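PDB 2CXI: phenylalanine--tRNA ligase beta subunit from Pyrococcus horikoshii, which catalyses, within an alpha2beta2 tetramer, the ATP-dependent joining of phenylalanine to tRNA(Phe), and is seen here as an N-terminal fragment with the B3/4 editing domain. Local coordinates for residues F4-R13 and D115-Q124; M244-T252 and I273-K281. One frame throughout, in Å; residues are numbered along the deposited sequence.

Interaction 1. Residues F4-R13 and D115-Q124; sequences FDVSKSDLER and DEDSLSQMIQ
Asp115 and Arg13 form a salt bridge where helix 116-124, part of the B3/4 domain, runs nearly antiparallel to strand 4-7 and at about a right angle to helix 8-13. Asp115 caps its helix in a capping box: OD1 accepts from Ser118 N, while Ser118 OG accepts from Asp115 N. The Asp115 carboxylate also takes Arg13 end-on, NH1 to OD2 at 2.6 Å and NH2 to the syn lone pair of OD1 at 2.7 Å, the two planes only 12° apart. Arg13 suits this place because its guanidinium also grips Asp10 OD1 side-on through NE and NH2, while Asp10 OD2 bridges to Arg257. With an alanine in place of Asp115, the NH1 and NH2 end of Arg13 would probably lose this partner and Ser118 N its capping acceptor.

Two residues on, Asp117 OD2 accepts from Ser7 OG at 2.8 Å, met from above the carboxylate plane, and its OD1 goes to Lys44. A serine suits this place: Ser7 OG also accepts from Asp10 N as the N-cap of helix 8-15.

Gln121 bends at chi2 (-54°), which brings NE2 to Asp5 O at 2.8 Å, while OE1 lies beside Val6 CG1 and is bonded to Ala62 N. Gln124 stretches out, with CG anti to the backbone N (chi1 -179°), and its amide matches the backbone of strand 3-7: OE1 accepts from Asp5 N at 3.0 Å, and NE2 reaches a lone pair of Asp5 O at 2.8 Å, giving that carbonyl two glutamine donors.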
loop_
_atom_site.group_PDB
_atom_site.type_symbol
_atom_site.label_atom_id
_atom_site.label_comp_id
_atom_site.label_asym_id
_atom_site.label_seq_id
_atom_site.Cartn_x
_atom_site.Cartn_y
_atom_site.Cartn_z
ATOM N N PHE A 4 18.719 29.140 -30.636
ATOM C CA PHE A 4 18.712 27.686 -30.461
ATOM C C PHE A 4 18.766 27.021 -31.808
ATOM O O PHE A 4 18.293 27.568 -32.782
ATOM C CB PHE A 4 17.469 27.208 -29.686
ATOM C CG PHE A 4 16.149 27.645 -30.301
ATOM C CD1 PHE A 4 15.695 28.945 -30.145
ATOM C CD2 PHE A 4 15.372 26.750 -31.010
ATOM C CE1 PHE A 4 14.472 29.359 -30.711
ATOM C CE2 PHE A 4 14.147 27.130 -31.543
ATOM C CZ PHE A 4 13.705 28.429 -31.395
ATOM N N ASP A 5 19.336 25.827 -31.832
ATOM C CA ASP A 5 19.480 25.069 -33.038
ATOM C C ASP A 5 18.331 24.090 -33.230
ATOM O O ASP A 5 17.782 23.550 -32.262
ATOM C CB ASP A 5 20.767 24.276 -32.985
ATOM C CG ASP A 5 21.996 25.152 -32.912
ATOM O OD1 ASP A 5 21.957 26.365 -33.264
ATOM O OD2 ASP A 5 23.070 24.663 -32.566
ATOM N N VAL A 6 17.972 23.880 -34.493
ATOM C CA VAL A 6 16.928 22.956 -34.868
ATOM C C VAL A 6 17.270 22.252 -36.186
ATOM O O VAL A 6 18.033 22.775 -37.045
ATOM C CB VAL A 6 15.542 23.635 -35.014
ATOM C CG1 VAL A 6 15.012 24.199 -33.657
ATOM C CG2 VAL A 6 15.568 24.750 -36.058
ATOM N N SER A 7 16.671 21.076 -36.353
ATOM C CA SER A 7 16.808 20.361 -37.592
ATOM C C SER A 7 15.682 20.666 -38.553
ATOM O O SER A 7 14.511 20.654 -38.166
ATOM C CB SER A 7 16.996 18.849 -37.309
ATOM O OG SER A 7 16.440 18.068 -38.319
ATOM N N LYS A 8 16.031 20.993 -39.811
ATOM C CA LYS A 8 15.009 21.292 -40.823
ATOM C C LYS A 8 14.016 20.144 -40.974
ATOM O O LYS A 8 12.808 20.386 -41.097
ATOM C CB LYS A 8 15.625 21.611 -42.195
ATOM C CG LYS A 8 14.589 21.899 -43.324
ATOM C CD LYS A 8 15.390 22.259 -44.635
ATOM C CE LYS A 8 14.467 22.626 -45.818
ATOM N NZ LYS A 8 13.686 21.443 -46.379
ATOM N N SER A 9 14.513 18.908 -41.003
ATOM C CA SER A 9 13.602 17.753 -41.193
ATOM C C SER A 9 12.742 17.527 -39.917
ATOM O O SER A 9 11.592 17.063 -40.012
ATOM C CB SER A 9 14.379 16.478 -41.603
ATOM O OG SER A 9 15.177 16.016 -40.519
ATOM N N ASP A 10 13.280 17.875 -38.751
ATOM C CA ASP A 10 12.481 17.771 -37.499
ATOM C C ASP A 10 11.306 18.746 -37.582
ATOM O O ASP A 10 10.172 18.365 -37.343
ATOM C CB ASP A 10 13.349 18.020 -36.273
ATOM C CG ASP A 10 12.623 17.778 -34.956
ATOM O OD1 ASP A 10 11.855 16.808 -34.871
ATOM O OD2 ASP A 10 12.811 18.490 -33.934
ATOM N N LEU A 11 11.562 20.014 -37.955
ATOM C CA LEU A 11 10.486 20.996 -38.125
ATOM C C LEU A 11 9.421 20.542 -39.118
ATOM O O LEU A 11 8.196 20.632 -38.846
ATOM C CB LEU A 11 11.099 22.299 -38.652
ATOM C CG LEU A 11 11.573 23.482 -37.799
ATOM C CD1 LEU A 11 11.156 23.665 -36.338
ATOM C CD2 LEU A 11 12.963 24.020 -38.158
ATOM N N GLU A 12 9.870 20.043 -40.269
ATOM C CA GLU A 12 8.974 19.606 -41.328
ATOM C C GLU A 12 8.113 18.373 -40.955
ATOM O O GLU A 12 6.937 18.337 -41.322
ATOM C CB GLU A 12 9.753 19.410 -42.649
ATOM C CG GLU A 12 10.274 20.784 -43.111
ATOM C CD GLU A 12 11.170 20.782 -44.335
ATOM O OE1 GLU A 12 11.775 19.730 -44.675
ATOM O OE2 GLU A 12 11.254 21.878 -44.974
ATOM N N ARG A 13 8.673 17.401 -40.243
ATOM C CA ARG A 13 7.836 16.280 -39.734
ATOM C C ARG A 13 6.794 16.795 -38.751
ATOM O O ARG A 13 5.653 16.342 -38.786
ATOM C CB ARG A 13 8.667 15.113 -39.170
ATOM C CG ARG A 13 9.515 15.386 -37.931
ATOM C CD ARG A 13 9.934 14.130 -37.149
ATOM N NE ARG A 13 10.901 14.430 -36.107
ATOM C CZ ARG A 13 11.665 13.507 -35.521
ATOM N NH1 ARG A 13 11.562 12.220 -35.871
ATOM N NH2 ARG A 13 12.530 13.859 -34.582
ATOM N N ASP A 115 14.188 10.118 -30.776
ATOM C CA ASP A 115 15.349 9.927 -31.657
ATOM C C ASP A 115 16.316 11.040 -31.395
ATOM O O ASP A 115 16.103 11.856 -30.464
ATOM C CB ASP A 115 14.946 9.862 -33.142
ATOM C CG ASP A 115 13.989 11.008 -33.575
ATOM O OD1 ASP A 115 14.233 12.195 -33.256
ATOM O OD2 ASP A 115 12.977 10.801 -34.279
ATOM N N GLU A 116 17.393 11.100 -32.183
ATOM C CA GLU A 116 18.425 12.104 -31.941
ATOM C C GLU A 116 17.841 13.521 -31.933
ATOM O O GLU A 116 18.185 14.310 -31.075
ATOM C CB GLU A 116 19.565 12.034 -32.981
ATOM C CG GLU A 116 20.598 10.928 -32.704
ATOM C CD GLU A 116 21.631 10.775 -33.826
ATOM O OE1 GLU A 116 21.846 11.773 -34.596
ATOM O OE2 GLU A 116 22.234 9.660 -33.943
ATOM N N ASP A 117 17.010 13.841 -32.922
ATOM C CA ASP A 117 16.426 15.189 -33.024
ATOM C C ASP A 117 15.499 15.533 -31.843
ATOM O O ASP A 117 15.620 16.605 -31.252
ATOM C CB ASP A 117 15.669 15.344 -34.317
ATOM C CG ASP A 117 16.598 15.672 -35.519
ATOM O OD1 ASP A 117 17.831 15.805 -35.346
ATOM O OD2 ASP A 117 16.148 15.826 -36.669
ATOM N N SER A 118 14.547 14.658 -31.547
ATOM C CA SER A 118 13.608 14.935 -30.429
ATOM C C SER A 118 14.300 14.960 -29.076
ATOM O O SER A 118 14.014 15.824 -28.233
ATOM C CB SER A 118 12.399 14.010 -30.431
ATOM O OG SER A 118 12.742 12.649 -30.425
ATOM N N LEU A 119 15.247 14.053 -28.854
ATOM C CA LEU A 119 15.987 14.073 -27.582
ATOM C C LEU A 119 16.846 15.332 -27.415
ATOM O O LEU A 119 16.943 15.929 -26.329
ATOM C CB LEU A 119 16.873 12.817 -27.479
ATOM C CG LEU A 119 17.591 12.562 -26.163
ATOM C CD1 LEU A 119 16.548 12.594 -24.984
ATOM C CD2 LEU A 119 18.346 11.180 -26.320
ATOM N N SER A 120 17.480 15.756 -28.500
ATOM C CA SER A 120 18.300 16.918 -28.412
ATOM C C SER A 120 17.438 18.208 -28.231
ATOM O O SER A 120 17.824 19.092 -27.475
ATOM C CB SER A 120 19.317 16.970 -29.578
ATOM O OG SER A 120 19.029 18.009 -30.461
ATOM N N GLN A 121 16.282 18.301 -28.887
ATOM C CA GLN A 121 15.371 19.425 -28.665
ATOM C C GLN A 121 14.882 19.528 -27.181
ATOM O O GLN A 121 14.821 20.624 -26.573
ATOM C CB GLN A 121 14.168 19.318 -29.602
ATOM C CG GLN A 121 14.459 19.730 -31.045
ATOM C CD GLN A 121 15.056 21.137 -31.101
ATOM O OE1 GLN A 121 14.412 22.106 -30.678
ATOM N NE2 GLN A 121 16.314 21.233 -31.514
HETATM N N MSE A 122 14.495 18.387 -26.631
HETATM C CA MSE A 122 14.015 18.329 -25.246
HETATM C C MSE A 122 15.115 18.808 -24.300
HETATM O O MSE A 122 14.861 19.642 -23.436
HETATM C CB MSE A 122 13.552 16.902 -24.937
HETATM C CG MSE A 122 12.878 16.666 -23.584
HETATM SE SE MSE A 122 12.567 14.673 -23.302
HETATM C CE MSE A 122 12.685 14.237 -25.182
ATOM N N ILE A 123 16.349 18.328 -24.486
ATOM C CA ILE A 123 17.513 18.792 -23.712
ATOM C C ILE A 123 17.865 20.286 -23.888
ATOM O O ILE A 123 18.148 20.989 -22.911
ATOM C CB ILE A 123 18.774 17.893 -23.997
ATOM C CG1 ILE A 123 18.515 16.444 -23.532
ATOM C CG2 ILE A 123 20.039 18.493 -23.364
ATOM C CD1 ILE A 123 19.713 15.441 -23.733
ATOM N N GLN A 124 17.877 20.761 -25.130
ATOM C CA GLN A 124 18.163 22.175 -25.385
ATOM C C GLN A 124 17.065 23.065 -24.742
ATOM O O GLN A 124 17.371 24.107 -24.158
ATOM C CB GLN A 124 18.185 22.416 -26.876
ATOM C CG GLN A 124 18.482 23.829 -27.254
ATOM C CD GLN A 124 18.656 23.990 -28.756
ATOM O OE1 GLN A 124 19.690 24.476 -29.214
ATOM N NE2 GLN A 124 17.622 23.637 -29.513
#

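Interaction 2. Residues M244-T252 and I273-K281; sequences MLALNVMVT and IETPDLTPK
Leu247 holds CG anti to its backbone N (chi1 180°), which carries CD2 to Pro276, whereas Leu278 sets CG beside its own N (chi1 -65°) and runs on extended, bringing its two methyls to Asn248 and Thr252. Helix 240-255 of the B3/4 domain thus packs on the chain leaving strand 272-275, the edge of the mixed sheet beside strand 260-267. Leu247 CD2 rests 3.8 Å from Pro276 CB, the side chains crossing at about a right angle, and Val251 CG2 meets the same ring at CG, 4.2 Å away. The peptide before Pro276 is cis, a form proline tolerates well, and the chain turns here to lay its ring against the helix. Leu278 CD2 lies 3.8 Å from Asn248 CB, while CD1 slides past Thr252 CG2 at 4.1 Å. Thr275 packs its carbon side against Leu247 and spends OG1 on Tyr106 O; Thr252 likewise gives OG1 to Asn248 O. Past the proline, Asp277 OD1 accepts from Thr279 N in an Asx turn. No hydrogen bond joins helix to chain, so the contact rests on apolar fit, while the threonine hydroxyls and the aspartate find their polar partners within their own side or elsewhere.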
loop_
_atom_site.group_PDB
_atom_site.type_symbol
_atom_site.label_atom_id
_atom_site.label_comp_id
_atom_site.label_asym_id
_atom_site.label_seq_id
_atom_site.Cartn_x
_atom_site.Cartn_y
_atom_site.Cartn_z
HETATM N N MSE A 244 5.358 26.169 -12.846
HETATM C CA MSE A 244 4.218 25.630 -13.601
HETATM C C MSE A 244 4.221 26.047 -15.065
HETATM O O MSE A 244 3.916 25.261 -15.926
HETATM C CB MSE A 244 2.915 26.045 -12.942
HETATM C CG MSE A 244 2.767 25.408 -11.584
HETATM SE SE MSE A 244 1.897 23.688 -11.756
HETATM C CE MSE A 244 -0.008 24.341 -11.879
ATOM N N LEU A 245 4.562 27.299 -15.328
ATOM C CA LEU A 245 4.720 27.763 -16.718
ATOM C C LEU A 245 5.729 26.891 -17.454
ATOM O O LEU A 245 5.429 26.369 -18.528
ATOM C CB LEU A 245 5.140 29.242 -16.750
ATOM C CG LEU A 245 5.070 29.951 -18.111
ATOM C CD1 LEU A 245 6.279 29.568 -19.028
ATOM C CD2 LEU A 245 3.699 29.750 -18.771
ATOM N N ALA A 246 6.909 26.715 -16.843
ATOM C CA ALA A 246 7.995 25.941 -17.435
ATOM C C ALA A 246 7.561 24.462 -17.672
ATOM O O ALA A 246 7.806 23.850 -18.737
ATOM C CB ALA A 246 9.194 25.998 -16.507
ATOM N N LEU A 247 6.863 23.898 -16.700
ATOM C CA LEU A 247 6.365 22.519 -16.845
ATOM C C LEU A 247 5.374 22.437 -18.020
ATOM O O LEU A 247 5.407 21.493 -18.827
ATOM C CB LEU A 247 5.633 22.115 -15.546
ATOM C CG LEU A 247 5.052 20.691 -15.557
ATOM C CD1 LEU A 247 6.256 19.647 -15.528
ATOM C CD2 LEU A 247 4.076 20.478 -14.365
ATOM N N ASN A 248 4.483 23.428 -18.109
ATOM C CA ASN A 248 3.520 23.495 -19.163
ATOM C C ASN A 248 4.181 23.552 -20.531
ATOM O O ASN A 248 3.733 22.881 -21.459
ATOM C CB ASN A 248 2.572 24.674 -18.969
ATOM C CG ASN A 248 1.635 24.504 -17.712
ATOM O OD1 ASN A 248 0.935 25.452 -17.292
ATOM N ND2 ASN A 248 1.598 23.318 -17.179
ATOM N N VAL A 249 5.212 24.392 -20.659
ATOM C CA VAL A 249 5.982 24.454 -21.898
ATOM C C VAL A 249 6.575 23.049 -22.243
ATOM O O VAL A 249 6.420 22.563 -23.360
ATOM C CB VAL A 249 7.066 25.575 -21.810
ATOM C CG1 VAL A 249 8.098 25.442 -22.958
ATOM C CG2 VAL A 249 6.388 26.976 -21.800
HETATM N N MSE A 250 7.233 22.409 -21.278
HETATM C CA MSE A 250 7.858 21.075 -21.483
HETATM C C MSE A 250 6.847 20.037 -21.956
HETATM O O MSE A 250 7.102 19.318 -22.923
HETATM C CB MSE A 250 8.524 20.536 -20.199
HETATM C CG MSE A 250 9.763 21.284 -19.719
HETATM SE SE MSE A 250 11.283 21.282 -21.078
HETATM C CE MSE A 250 11.178 19.494 -21.727
ATOM N N VAL A 251 5.730 19.898 -21.235
ATOM C CA VAL A 251 4.761 18.846 -21.590
ATOM C C VAL A 251 3.999 19.111 -22.899
ATOM O O VAL A 251 3.661 18.169 -23.598
ATOM C CB VAL A 251 3.729 18.546 -20.426
ATOM C CG1 VAL A 251 4.459 18.239 -19.108
ATOM C CG2 VAL A 251 2.745 19.707 -20.215
ATOM N N THR A 252 3.696 20.379 -23.213
ATOM C CA THR A 252 3.054 20.667 -24.485
ATOM C C THR A 252 4.018 20.502 -25.657
ATOM O O THR A 252 3.592 20.096 -26.731
ATOM C CB THR A 252 2.327 22.037 -24.521
ATOM O OG1 THR A 252 3.248 23.100 -24.250
ATOM C CG2 THR A 252 1.242 22.126 -23.374
ATOM N N ILE A 273 -1.615 19.517 -4.843
ATOM C CA ILE A 273 -1.981 20.071 -6.172
ATOM C C ILE A 273 -1.801 19.057 -7.263
ATOM O O ILE A 273 -0.899 18.248 -7.196
ATOM C CB ILE A 273 -1.107 21.336 -6.567
ATOM C CG1 ILE A 273 0.400 21.016 -6.444
ATOM C CG2 ILE A 273 -1.528 22.570 -5.779
ATOM C CD1 ILE A 273 1.345 22.075 -6.956
ATOM N N GLU A 274 -2.572 19.164 -8.321
ATOM C CA GLU A 274 -2.468 18.206 -9.393
ATOM C C GLU A 274 -1.732 18.896 -10.528
ATOM O O GLU A 274 -2.203 19.924 -11.036
ATOM C CB GLU A 274 -3.861 17.787 -9.849
ATOM C CG GLU A 274 -3.847 16.790 -10.998
ATOM C CD GLU A 274 -5.224 16.554 -11.646
ATOM O OE1 GLU A 274 -6.253 17.056 -11.113
ATOM O OE2 GLU A 274 -5.288 15.878 -12.725
ATOM N N THR A 275 -0.578 18.373 -10.929
ATOM C CA THR A 275 0.180 19.027 -12.043
ATOM C C THR A 275 0.428 18.058 -13.224
ATOM O O THR A 275 0.511 16.850 -12.987
ATOM C CB THR A 275 1.530 19.634 -11.546
ATOM O OG1 THR A 275 2.365 18.595 -11.080
ATOM C CG2 THR A 275 1.354 20.540 -10.310
ATOM N N PRO A 276 0.549 18.532 -14.481
ATOM C CA PRO A 276 0.340 19.933 -14.881
ATOM C C PRO A 276 -1.128 20.305 -14.899
ATOM O O PRO A 276 -2.018 19.439 -15.019
ATOM C CB PRO A 276 0.876 19.976 -16.335
ATOM C CG PRO A 276 0.531 18.544 -16.874
ATOM C CD PRO A 276 0.798 17.652 -15.654
ATOM N N ASP A 277 -1.380 21.588 -14.781
ATOM C CA ASP A 277 -2.731 22.112 -14.978
ATOM C C ASP A 277 -2.745 22.887 -16.273
ATOM O O ASP A 277 -2.200 23.989 -16.332
ATOM C CB ASP A 277 -3.052 23.042 -13.823
ATOM C CG ASP A 277 -4.456 23.668 -13.923
ATOM O OD1 ASP A 277 -5.204 23.473 -14.921
ATOM O OD2 ASP A 277 -4.859 24.398 -13.012
ATOM N N LEU A 278 -3.381 22.335 -17.308
ATOM C CA LEU A 278 -3.374 22.980 -18.609
ATOM C C LEU A 278 -4.721 23.636 -18.936
ATOM O O LEU A 278 -5.033 23.854 -20.100
ATOM C CB LEU A 278 -2.988 21.978 -19.674
ATOM C CG LEU A 278 -1.547 21.440 -19.564
ATOM C CD1 LEU A 278 -1.362 20.453 -20.708
ATOM C CD2 LEU A 278 -0.469 22.539 -19.676
ATOM N N THR A 279 -5.509 23.951 -17.898
ATOM C CA THR A 279 -6.738 24.725 -18.081
ATOM C C THR A 279 -6.427 26.030 -18.851
ATOM O O THR A 279 -5.554 26.803 -18.427
ATOM C CB THR A 279 -7.278 25.111 -16.697
ATOM O OG1 THR A 279 -7.610 23.927 -15.982
ATOM C CG2 THR A 279 -8.596 25.900 -16.802
ATOM N N PRO A 280 -7.134 26.290 -19.954
ATOM C CA PRO A 280 -6.866 27.503 -20.737
ATOM C C PRO A 280 -6.938 28.731 -19.853
ATOM O O PRO A 280 -7.702 28.753 -18.881
ATOM C CB PRO A 280 -7.939 27.467 -21.842
ATOM C CG PRO A 280 -8.317 26.016 -21.930
ATOM C CD PRO A 280 -8.206 25.477 -20.548
ATOM N N LYS A 281 -6.088 29.709 -20.118
ATOM C CA LYS A 281 -6.190 30.978 -19.419
ATOM C C LYS A 281 -7.174 31.930 -20.120
ATOM O O LYS A 281 -7.530 31.742 -21.291
ATOM C CB LYS A 281 -4.838 31.601 -19.224
ATOM C CG LYS A 281 -3.907 30.737 -18.356
ATOM C CD LYS A 281 -2.484 31.242 -18.499
ATOM C CE LYS A 281 -1.530 30.549 -17.543
ATOM N NZ LYS A 281 -0.331 31.427 -17.360
#

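Interactions 1 and 2 lie in series along the chain, their centres 22 Å apart, yet they meet through helices 116-133 and 240-255. Met122, about two turns after the capped start of the first helix, touches Met250 of the second, with CG and CE 3.8 Å apart; both are selenomethionines in this crystal. One face of helix 116-133 is bound by polar groups to the N-terminal unit, another packs on the helix whose far side is covered by 273-281. Interaction 1 is away from the annotated sites. Interaction 2 is nearer: the side chain of Asn248 is about 11 Å from that of Asp331, a predicted magnesium ligand shared with the alpha subunit, and Leu245 touches Asp330.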